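Local coordinates for protein metal-dependent hydrolase (PDB 2F6K) that probably catalyses a metal-dependent decarboxylation of the aminocarboxymuconate-semialdehyde type, as a manganese-binding member of the amidohydrolase superfamily, at residues A[97-102]-A[135-140]; A[60-65]-A[126-131]. All coordinates share one frame; numbering follows the deposited sequence.

In the fold
From the N terminus, the chain passes strand 49-55 and enters the loop 60-65 that leads into helix 66-86. After strand 91-95 comes a second loop, 97-102, which runs into helix 102-114. Strand 120-124 is then followed by the small hairpin 126-131 and, a few residues on, by 135-140, where helix 138-145 begins. Contact 2 joins the first of these segments to the third and contact 1 the second to the fourth, so the two loops they close cross. Together they tie the connections that follow three successive parallel strands of the barrel to one another, and Pro100 packs on Leu130 where the two contacts meet.

Contact 1: A[97-102]-A[135-140]; sequences LPIPYE and PVLERV
The N-terminal turn of helix 138-145 is met by the carboxylate of Glu102, itself the first residue of helix 102-114, so that the starts of two helices are joined through one acidic side chain. Glu102 extends straight out, with CG anti to the backbone N (chi1 -180°), and this carries both oxygens to the other helix. OE2 accepts from the backbone N of Arg139 at 3.1 Å, with an N-H...O angle of 154°. The donor comes to the anti side of OE2, 35° out of the carboxylate plane. The salt bridge of OE1 with NH1 of Arg139, 2.6 Å, is weak as a hydrogen bond because it is strongly bent. The carboxylate meets the guanidinium at its edge, with the two planes nearly perpendicular. A water donates to OE2 of Glu102 and to Pro135 O, 2.6 Å from each, and thereby links the carboxylate to the 3-10 turn ahead of the helix. The positive charge of Arg139 and the helix N terminus would both be expected to stabilise ionised Glu102.

Beside this polar cluster lies an apolar patch. Ile99 CD1 presses on Leu137 CD2 at 3.6 Å, the two side chains crossing at about a right angle, while Leu97 CD1 and Val140 CG1 meet tip to tip at 3.9 Å. Val140 CG2 also lies 3.7 Å from Glu102 O. A cis peptide before Pro100 turns the chain between Ile99 and Tyr101, whose side chain packs on Pro135 of the second subunit. Leu137 holds the N-cap position of helix 138-145. A carboxylate from a distant part of the chain here takes up a backbone N-H of the first helical turn, and so joins consecutive beta-alpha units of the TIM barrel.

Contact 2: A[60-65]-A[126-131]; sequences HVNFGD and NSRGLY
Arg128 reaches from the tip of a beta-hairpin across the side chain and backbone of Asn62. Its CB comes up against the Asn62 side chain. CG, anti to the carbonyl carbon (chi1 -72°), comes 3.3 Å from Asn62 O, and CD lies against the same oxygen, modelled closer than is comfortable, so that detail is doubtful. The chain then bends at chi3 (74°). Asn62 O lies near the guanidinium plane at its edge, but too far from Arg128 NE and NH1, 4.2 Å each, for a hydrogen bond. The polar tip is engaged elsewhere, with NH2 hydrogen-bonded to Lys163 O of the third subunit.

Next to it, Ser127 OG shares a hydrogen bond with His60 ND1 at 2.8 Å; OG lies at the edge of the imidazole, near its plane. Since NE2 of the same ring is hydrogen-bonded to Leu97 O, the ring is gripped at both nitrogens. Ser127 and Leu130 frame a type I' turn, and Asn126 OD1 accepts from Gly129 N at 2.9 Å, an Asx motif that braces it. Gly129 has backbone angles at which a side chain would crowd the preceding carbonyl.

The hairpin of strands 126-127 and 130-131, which follows barrel strand 120-124, thus faces the loop between strand 49-55 and helix 66-86. Phe63 and Val61 of that loop pack on helices 66-86 and 13-22, while Tyr131 rests on helix 171-189.

Contact 1: A[97-102]-A[135-140]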
ATOM      1  N   LEU A  97       6.218  23.639  -9.406  1.00 30.75           N
ATOM      2  CA  LEU A  97       4.867  23.693  -9.943  1.00 29.45           C
ATOM      3  C   LEU A  97       3.846  23.163  -8.942  1.00 31.17           C
ATOM      4  O   LEU A  97       4.095  22.174  -8.248  1.00 29.68           O
ATOM      5  CB  LEU A  97       4.784  22.882 -11.238  1.00 26.70           C
ATOM      6  CG  LEU A  97       5.753  23.252 -12.362  1.00 24.63           C
ATOM      7  CD1 LEU A  97       5.496  22.354 -13.563  1.00 23.32           C
ATOM      8  CD2 LEU A  97       5.576  24.703 -12.749  1.00 23.25           C
ATOM      9  N   PRO A  98       2.675  23.810  -8.867  1.00 30.95           N
ATOM     10  CA  PRO A  98       1.609  23.408  -7.947  1.00 29.84           C
ATOM     11  C   PRO A  98       0.924  22.104  -8.352  1.00 28.97           C
ATOM     12  O   PRO A  98      -0.304  22.002  -8.347  1.00 30.31           O
ATOM     13  CB  PRO A  98       0.669  24.608  -7.976  1.00 26.83           C
ATOM     14  CG  PRO A  98       0.767  25.049  -9.395  1.00 27.23           C
ATOM     15  CD  PRO A  98       2.263  24.980  -9.661  1.00 31.56           C
ATOM     16  N   ILE A  99       1.723  21.111  -8.723  1.00 30.08           N
ATOM     17  CA  ILE A  99       1.192  19.804  -9.084  1.00 30.88           C
ATOM     18  C   ILE A  99       0.550  19.268  -7.805  1.00 32.96           C
ATOM     19  O   ILE A  99       1.041  19.554  -6.709  1.00 33.86           O
ATOM     20  CB  ILE A  99       2.326  18.879  -9.549  1.00 29.91           C
ATOM     21  CG1 ILE A  99       2.795  19.324 -10.945  1.00 29.75           C
ATOM     22  CG2 ILE A  99       1.875  17.422  -9.527  1.00 26.22           C
ATOM     23  CD1 ILE A  99       3.980  18.543 -11.492  1.00 30.52           C
ATOM     24  N   PRO A 100      -0.517  18.454  -7.911  1.00 33.84           N
ATOM     25  CA  PRO A 100      -1.264  17.916  -9.053  1.00 32.32           C
ATOM     26  C   PRO A 100      -2.381  18.775  -9.635  1.00 32.14           C
ATOM     27  O   PRO A 100      -3.289  18.241 -10.267  1.00 30.17           O
ATOM     28  CB  PRO A 100      -1.836  16.636  -8.483  1.00 32.00           C
ATOM     29  CG  PRO A 100      -2.306  17.123  -7.132  1.00 31.87           C
ATOM     30  CD  PRO A 100      -1.096  17.939  -6.651  1.00 34.70           C
ATOM     31  N   TYR A 101      -2.344  20.084  -9.429  1.00 31.56           N
ATOM     32  CA  TYR A 101      -3.409  20.930  -9.948  1.00 31.52           C
ATOM     33  C   TYR A 101      -3.051  21.411 -11.344  1.00 32.12           C
ATOM     34  O   TYR A 101      -2.451  22.469 -11.514  1.00 35.10           O
ATOM     35  CB  TYR A 101      -3.630  22.090  -8.983  1.00 32.08           C
ATOM     36  CG  TYR A 101      -3.852  21.604  -7.561  1.00 35.70           C
ATOM     37  CD1 TYR A 101      -5.002  20.884  -7.220  1.00 34.71           C
ATOM     38  CD2 TYR A 101      -2.883  21.798  -6.572  1.00 34.57           C
ATOM     39  CE1 TYR A 101      -5.177  20.368  -5.939  1.00 34.57           C
ATOM     40  CE2 TYR A 101      -3.050  21.285  -5.289  1.00 30.30           C
ATOM     41  CZ  TYR A 101      -4.196  20.572  -4.982  1.00 31.80           C
ATOM     42  OH  TYR A 101      -4.370  20.057  -3.720  1.00 32.67           O
ATOM     43  N   GLU A 102      -3.434  20.620 -12.343  1.00 30.27           N
ATOM     44  CA  GLU A 102      -3.119  20.909 -13.739  1.00 30.56           C
ATOM     45  C   GLU A 102      -3.276  22.343 -14.230  1.00 30.26           C
ATOM     46  O   GLU A 102      -2.316  22.942 -14.700  1.00 27.11           O
ATOM     47  CB  GLU A 102      -3.914  19.992 -14.668  1.00 30.98           C
ATOM     48  CG  GLU A 102      -3.619  20.238 -16.140  1.00 34.39           C
ATOM     49  CD  GLU A 102      -4.402  19.326 -17.064  1.00 38.82           C
ATOM     50  OE1 GLU A 102      -5.646  19.293 -16.947  1.00 45.83           O
ATOM     51  OE2 GLU A 102      -3.774  18.650 -17.913  1.00 38.90           O
ATOM     52  N   PRO A 135      -0.965  11.484 -17.677  1.00 31.98           N
ATOM     53  CA  PRO A 135      -1.773  12.336 -18.556  1.00 31.98           C
ATOM     54  C   PRO A 135      -2.624  13.372 -17.812  1.00 32.77           C
ATOM     55  O   PRO A 135      -3.280  14.222 -18.428  1.00 34.31           O
ATOM     56  CB  PRO A 135      -2.607  11.326 -19.351  1.00 29.24           C
ATOM     57  CG  PRO A 135      -2.635  10.110 -18.470  1.00 31.52           C
ATOM     58  CD  PRO A 135      -1.237  10.059 -17.932  1.00 31.36           C
ATOM     59  N   VAL A 136      -2.604  13.304 -16.486  1.00 30.88           N
ATOM     60  CA  VAL A 136      -3.351  14.245 -15.660  1.00 29.99           C
ATOM     61  C   VAL A 136      -2.732  15.626 -15.824  1.00 30.87           C
ATOM     62  O   VAL A 136      -3.364  16.647 -15.544  1.00 29.80           O
ATOM     63  CB  VAL A 136      -3.300  13.823 -14.161  1.00 28.62           C
ATOM     64  CG1 VAL A 136      -3.732  14.964 -13.261  1.00 28.52           C
ATOM     65  CG2 VAL A 136      -4.218  12.631 -13.932  1.00 27.84           C
ATOM     66  N   LEU A 137      -1.490  15.648 -16.298  1.00 32.57           N
ATOM     67  CA  LEU A 137      -0.752  16.894 -16.479  1.00 33.48           C
ATOM     68  C   LEU A 137      -0.423  17.236 -17.933  1.00 35.98           C
ATOM     69  O   LEU A 137       0.496  18.009 -18.189  1.00 36.28           O
ATOM     70  CB  LEU A 137       0.551  16.827 -15.670  1.00 30.13           C
ATOM     71  CG  LEU A 137       0.601  17.262 -14.195  1.00 29.93           C
ATOM     72  CD1 LEU A 137      -0.668  16.924 -13.480  1.00 29.29           C
ATOM     73  CD2 LEU A 137       1.781  16.588 -13.513  1.00 29.19           C
ATOM     74  N   GLU A 138      -1.163  16.678 -18.885  1.00 36.03           N
ATOM     75  CA  GLU A 138      -0.885  16.967 -20.288  1.00 38.34           C
ATOM     76  C   GLU A 138      -0.772  18.454 -20.596  1.00 36.93           C
ATOM     77  O   GLU A 138       0.192  18.891 -21.221  1.00 36.00           O
ATOM     78  CB  GLU A 138      -1.948  16.365 -21.201  1.00 41.10           C
ATOM     79  CG  GLU A 138      -1.936  14.852 -21.261  1.00 50.70           C
ATOM     80  CD  GLU A 138      -2.747  14.317 -22.432  1.00 57.00           C
ATOM     81  OE1 GLU A 138      -3.810  14.912 -22.746  1.00 55.73           O
ATOM     82  OE2 GLU A 138      -2.317  13.299 -23.025  1.00 56.11           O
ATOM     83  N   ARG A 139      -1.753  19.237 -20.168  1.00 35.77           N
ATOM     84  CA  ARG A 139      -1.716  20.668 -20.449  1.00 35.36           C
ATOM     85  C   ARG A 139      -0.439  21.312 -19.924  1.00 35.01           C
ATOM     86  O   ARG A 139       0.045  22.296 -20.490  1.00 35.68           O
ATOM     87  CB  ARG A 139      -2.958  21.352 -19.869  1.00 35.60           C
ATOM     88  CG  ARG A 139      -4.248  20.857 -20.524  1.00 37.02           C
ATOM     89  CD  ARG A 139      -5.477  21.586 -20.021  1.00 37.98           C
ATOM     90  NE  ARG A 139      -6.701  21.064 -20.628  1.00 45.30           N
ATOM     91  CZ  ARG A 139      -7.304  19.930 -20.269  1.00 43.47           C
ATOM     92  NH1 ARG A 139      -6.810  19.181 -19.294  1.00 37.17           N
ATOM     93  NH2 ARG A 139      -8.410  19.543 -20.892  1.00 40.84           N
ATOM     94  N   VAL A 140       0.118  20.744 -18.856  1.00 33.19           N
ATOM     95  CA  VAL A 140       1.352  21.276 -18.287  1.00 31.93           C
ATOM     96  C   VAL A 140       2.505  20.966 -19.231  1.00 31.85           C
ATOM     97  O   VAL A 140       3.378  21.803 -19.449  1.00 31.03           O
ATOM     98  CB  VAL A 140       1.671  20.663 -16.896  1.00 33.30           C
ATOM     99  CG1 VAL A 140       2.998  21.210 -16.377  1.00 25.25           C
ATOM    100  CG2 VAL A 140       0.564  20.995 -15.913  1.00 32.37           C
TER
HETATM  101  O   HOH W   1      -4.871  16.326 -18.514  1.00 35.05           O

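Contact 2: A[60-65]-A[126-131]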
ATOM      1  N   HIS A  60       7.870  17.244  -2.051  1.00 30.18           N
ATOM      2  CA  HIS A  60       7.172  18.250  -2.844  1.00 31.68           C
ATOM      3  C   HIS A  60       6.166  18.900  -1.894  1.00 34.34           C
ATOM      4  O   HIS A  60       5.796  18.298  -0.886  1.00 35.39           O
ATOM      5  CB  HIS A  60       6.440  17.587  -4.016  1.00 29.95           C
ATOM      6  CG  HIS A  60       5.781  18.561  -4.942  1.00 34.19           C
ATOM      7  ND1 HIS A  60       4.438  18.501  -5.252  1.00 34.96           N
ATOM      8  CD2 HIS A  60       6.275  19.633  -5.607  1.00 32.40           C
ATOM      9  CE1 HIS A  60       4.133  19.499  -6.066  1.00 33.42           C
ATOM     10  NE2 HIS A  60       5.230  20.201  -6.295  1.00 32.60           N
ATOM     11  N   VAL A  61       5.709  20.108  -2.209  1.00 34.26           N
ATOM     12  CA  VAL A  61       4.780  20.805  -1.328  1.00 34.30           C
ATOM     13  C   VAL A  61       3.302  20.501  -1.515  1.00 36.12           C
ATOM     14  O   VAL A  61       2.476  21.408  -1.575  1.00 38.89           O
ATOM     15  CB  VAL A  61       4.979  22.324  -1.413  1.00 33.27           C
ATOM     16  CG1 VAL A  61       6.264  22.710  -0.720  1.00 34.32           C
ATOM     17  CG2 VAL A  61       5.010  22.761  -2.870  1.00 33.31           C
ATOM     18  N   ASN A  62       2.967  19.222  -1.606  1.00 36.53           N
ATOM     19  CA  ASN A  62       1.574  18.803  -1.741  1.00 34.20           C
ATOM     20  C   ASN A  62       1.209  18.092  -0.444  1.00 34.60           C
ATOM     21  O   ASN A  62       1.507  16.911  -0.277  1.00 36.07           O
ATOM     22  CB  ASN A  62       1.422  17.842  -2.921  1.00 32.27           C
ATOM     23  CG  ASN A  62       0.049  17.188  -2.979  1.00 33.54           C
ATOM     24  OD1 ASN A  62      -0.186  16.311  -3.810  1.00 33.93           O
ATOM     25  ND2 ASN A  62      -0.865  17.610  -2.101  1.00 32.49           N
ATOM     26  N   PHE A  63       0.568  18.807   0.474  1.00 35.02           N
ATOM     27  CA  PHE A  63       0.187  18.217   1.754  1.00 35.78           C
ATOM     28  C   PHE A  63      -1.305  17.965   1.887  1.00 36.93           C
ATOM     29  O   PHE A  63      -1.781  17.656   2.975  1.00 38.11           O
ATOM     30  CB  PHE A  63       0.659  19.106   2.907  1.00 33.44           C
ATOM     31  CG  PHE A  63       2.139  19.353   2.903  1.00 32.94           C
ATOM     32  CD1 PHE A  63       3.033  18.303   3.093  1.00 29.48           C
ATOM     33  CD2 PHE A  63       2.642  20.631   2.665  1.00 32.69           C
ATOM     34  CE1 PHE A  63       4.410  18.520   3.041  1.00 30.50           C
ATOM     35  CE2 PHE A  63       4.013  20.862   2.612  1.00 30.60           C
ATOM     36  CZ  PHE A  63       4.900  19.805   2.798  1.00 32.37           C
ATOM     37  N   GLY A  64      -2.042  18.094   0.786  1.00 37.72           N
ATOM     38  CA  GLY A  64      -3.474  17.857   0.838  1.00 35.82           C
ATOM     39  C   GLY A  64      -4.314  19.120   0.859  1.00 36.42           C
ATOM     40  O   GLY A  64      -5.545  19.058   0.798  1.00 40.20           O
ATOM     41  N   ASP A  65      -3.658  20.268   0.953  1.00 33.95           N
ATOM     42  CA  ASP A  65      -4.348  21.557   0.967  1.00 32.16           C
ATOM     43  C   ASP A  65      -3.944  22.324  -0.306  1.00 31.65           C
ATOM     44  O   ASP A  65      -2.806  22.784  -0.438  1.00 29.91           O
ATOM     45  CB  ASP A  65      -3.943  22.344   2.221  1.00 32.22           C
ATOM     46  CG  ASP A  65      -4.706  23.650   2.377  1.00 32.11           C
ATOM     47  OD1 ASP A  65      -4.919  24.363   1.373  1.00 33.90           O
ATOM     48  OD2 ASP A  65      -5.078  23.976   3.521  1.00 35.62           O
ATOM     49  N   ASN A 126       7.075  12.052  -8.231  1.00 24.31           N
ATOM     50  CA  ASN A 126       5.683  11.785  -7.867  1.00 26.09           C
ATOM     51  C   ASN A 126       5.300  12.721  -6.736  1.00 24.97           C
ATOM     52  O   ASN A 126       6.108  12.992  -5.840  1.00 27.51           O
ATOM     53  CB  ASN A 126       5.483  10.331  -7.424  1.00 25.94           C
ATOM     54  CG  ASN A 126       5.510  10.167  -5.913  1.00 28.45           C
ATOM     55  OD1 ASN A 126       4.566  10.543  -5.212  1.00 26.23           O
ATOM     56  ND2 ASN A 126       6.597   9.609  -5.404  1.00 28.19           N
ATOM     57  N   SER A 127       4.081  13.240  -6.798  1.00 23.68           N
ATOM     58  CA  SER A 127       3.584  14.134  -5.770  1.00 25.68           C
ATOM     59  C   SER A 127       2.431  13.385  -5.141  1.00 27.88           C
ATOM     60  O   SER A 127       1.369  13.254  -5.747  1.00 26.27           O
ATOM     61  CB  SER A 127       3.102  15.447  -6.388  1.00 27.72           C
ATOM     62  OG  SER A 127       2.635  16.340  -5.390  1.00 27.84           O
ATOM     63  N   ARG A 128       2.662  12.868  -3.938  1.00 29.09           N
ATOM     64  CA  ARG A 128       1.654  12.093  -3.215  1.00 29.58           C
ATOM     65  C   ARG A 128       0.943  11.068  -4.093  1.00 29.36           C
ATOM     66  O   ARG A 128      -0.257  10.850  -3.939  1.00 28.74           O
ATOM     67  CB  ARG A 128       0.596  13.004  -2.566  1.00 28.86           C
ATOM     68  CG  ARG A 128       1.092  13.807  -1.360  1.00 30.44           C
ATOM     69  CD  ARG A 128      -0.074  14.480  -0.629  1.00 33.55           C
ATOM     70  NE  ARG A 128      -0.876  13.533   0.147  1.00 39.84           N
ATOM     71  CZ  ARG A 128      -0.559  13.105   1.369  1.00 37.95           C
ATOM     72  NH1 ARG A 128       0.541  13.538   1.960  1.00 38.66           N
ATOM     73  NH2 ARG A 128      -1.343  12.245   2.004  1.00 35.05           N
ATOM     74  N   GLY A 129       1.665  10.448  -5.021  1.00 28.50           N
ATOM     75  CA  GLY A 129       1.028   9.438  -5.850  1.00 29.48           C
ATOM     76  C   GLY A 129       0.836   9.758  -7.319  1.00 30.21           C
ATOM     77  O   GLY A 129       0.598   8.853  -8.121  1.00 31.16           O
ATOM     78  N   LEU A 130       0.899  11.036  -7.682  1.00 29.70           N
ATOM     79  CA  LEU A 130       0.766  11.409  -9.085  1.00 30.35           C
ATOM     80  C   LEU A 130       2.184  11.453  -9.653  1.00 28.97           C
ATOM     81  O   LEU A 130       2.944  12.381  -9.377  1.00 27.55           O
ATOM     82  CB  LEU A 130       0.091  12.778  -9.231  1.00 31.85           C
ATOM     83  CG  LEU A 130      -0.369  13.123 -10.659  1.00 36.47           C
ATOM     84  CD1 LEU A 130      -1.209  14.385 -10.647  1.00 36.62           C
ATOM     85  CD2 LEU A 130       0.833  13.300 -11.565  1.00 36.44           C
ATOM     86  N   TYR A 131       2.542  10.436 -10.432  1.00 26.95           N
ATOM     87  CA  TYR A 131       3.875  10.359 -11.015  1.00 26.44           C
ATOM     88  C   TYR A 131       3.994  11.201 -12.276  1.00 27.14           C
ATOM     89  O   TYR A 131       3.061  11.270 -13.084  1.00 24.15           O
ATOM     90  CB  TYR A 131       4.248   8.896 -11.318  1.00 27.43           C
ATOM     91  CG  TYR A 131       4.689   8.132 -10.090  1.00 28.68           C
ATOM     92  CD1 TYR A 131       3.762   7.702  -9.138  1.00 28.57           C
ATOM     93  CD2 TYR A 131       6.048   7.948  -9.815  1.00 30.09           C
ATOM     94  CE1 TYR A 131       4.177   7.125  -7.938  1.00 25.80           C
ATOM     95  CE2 TYR A 131       6.474   7.374  -8.615  1.00 28.41           C
ATOM     96  CZ  TYR A 131       5.535   6.972  -7.679  1.00 29.14           C
ATOM     97  OH  TYR A 131       5.949   6.487  -6.457  1.00 26.49           O
TER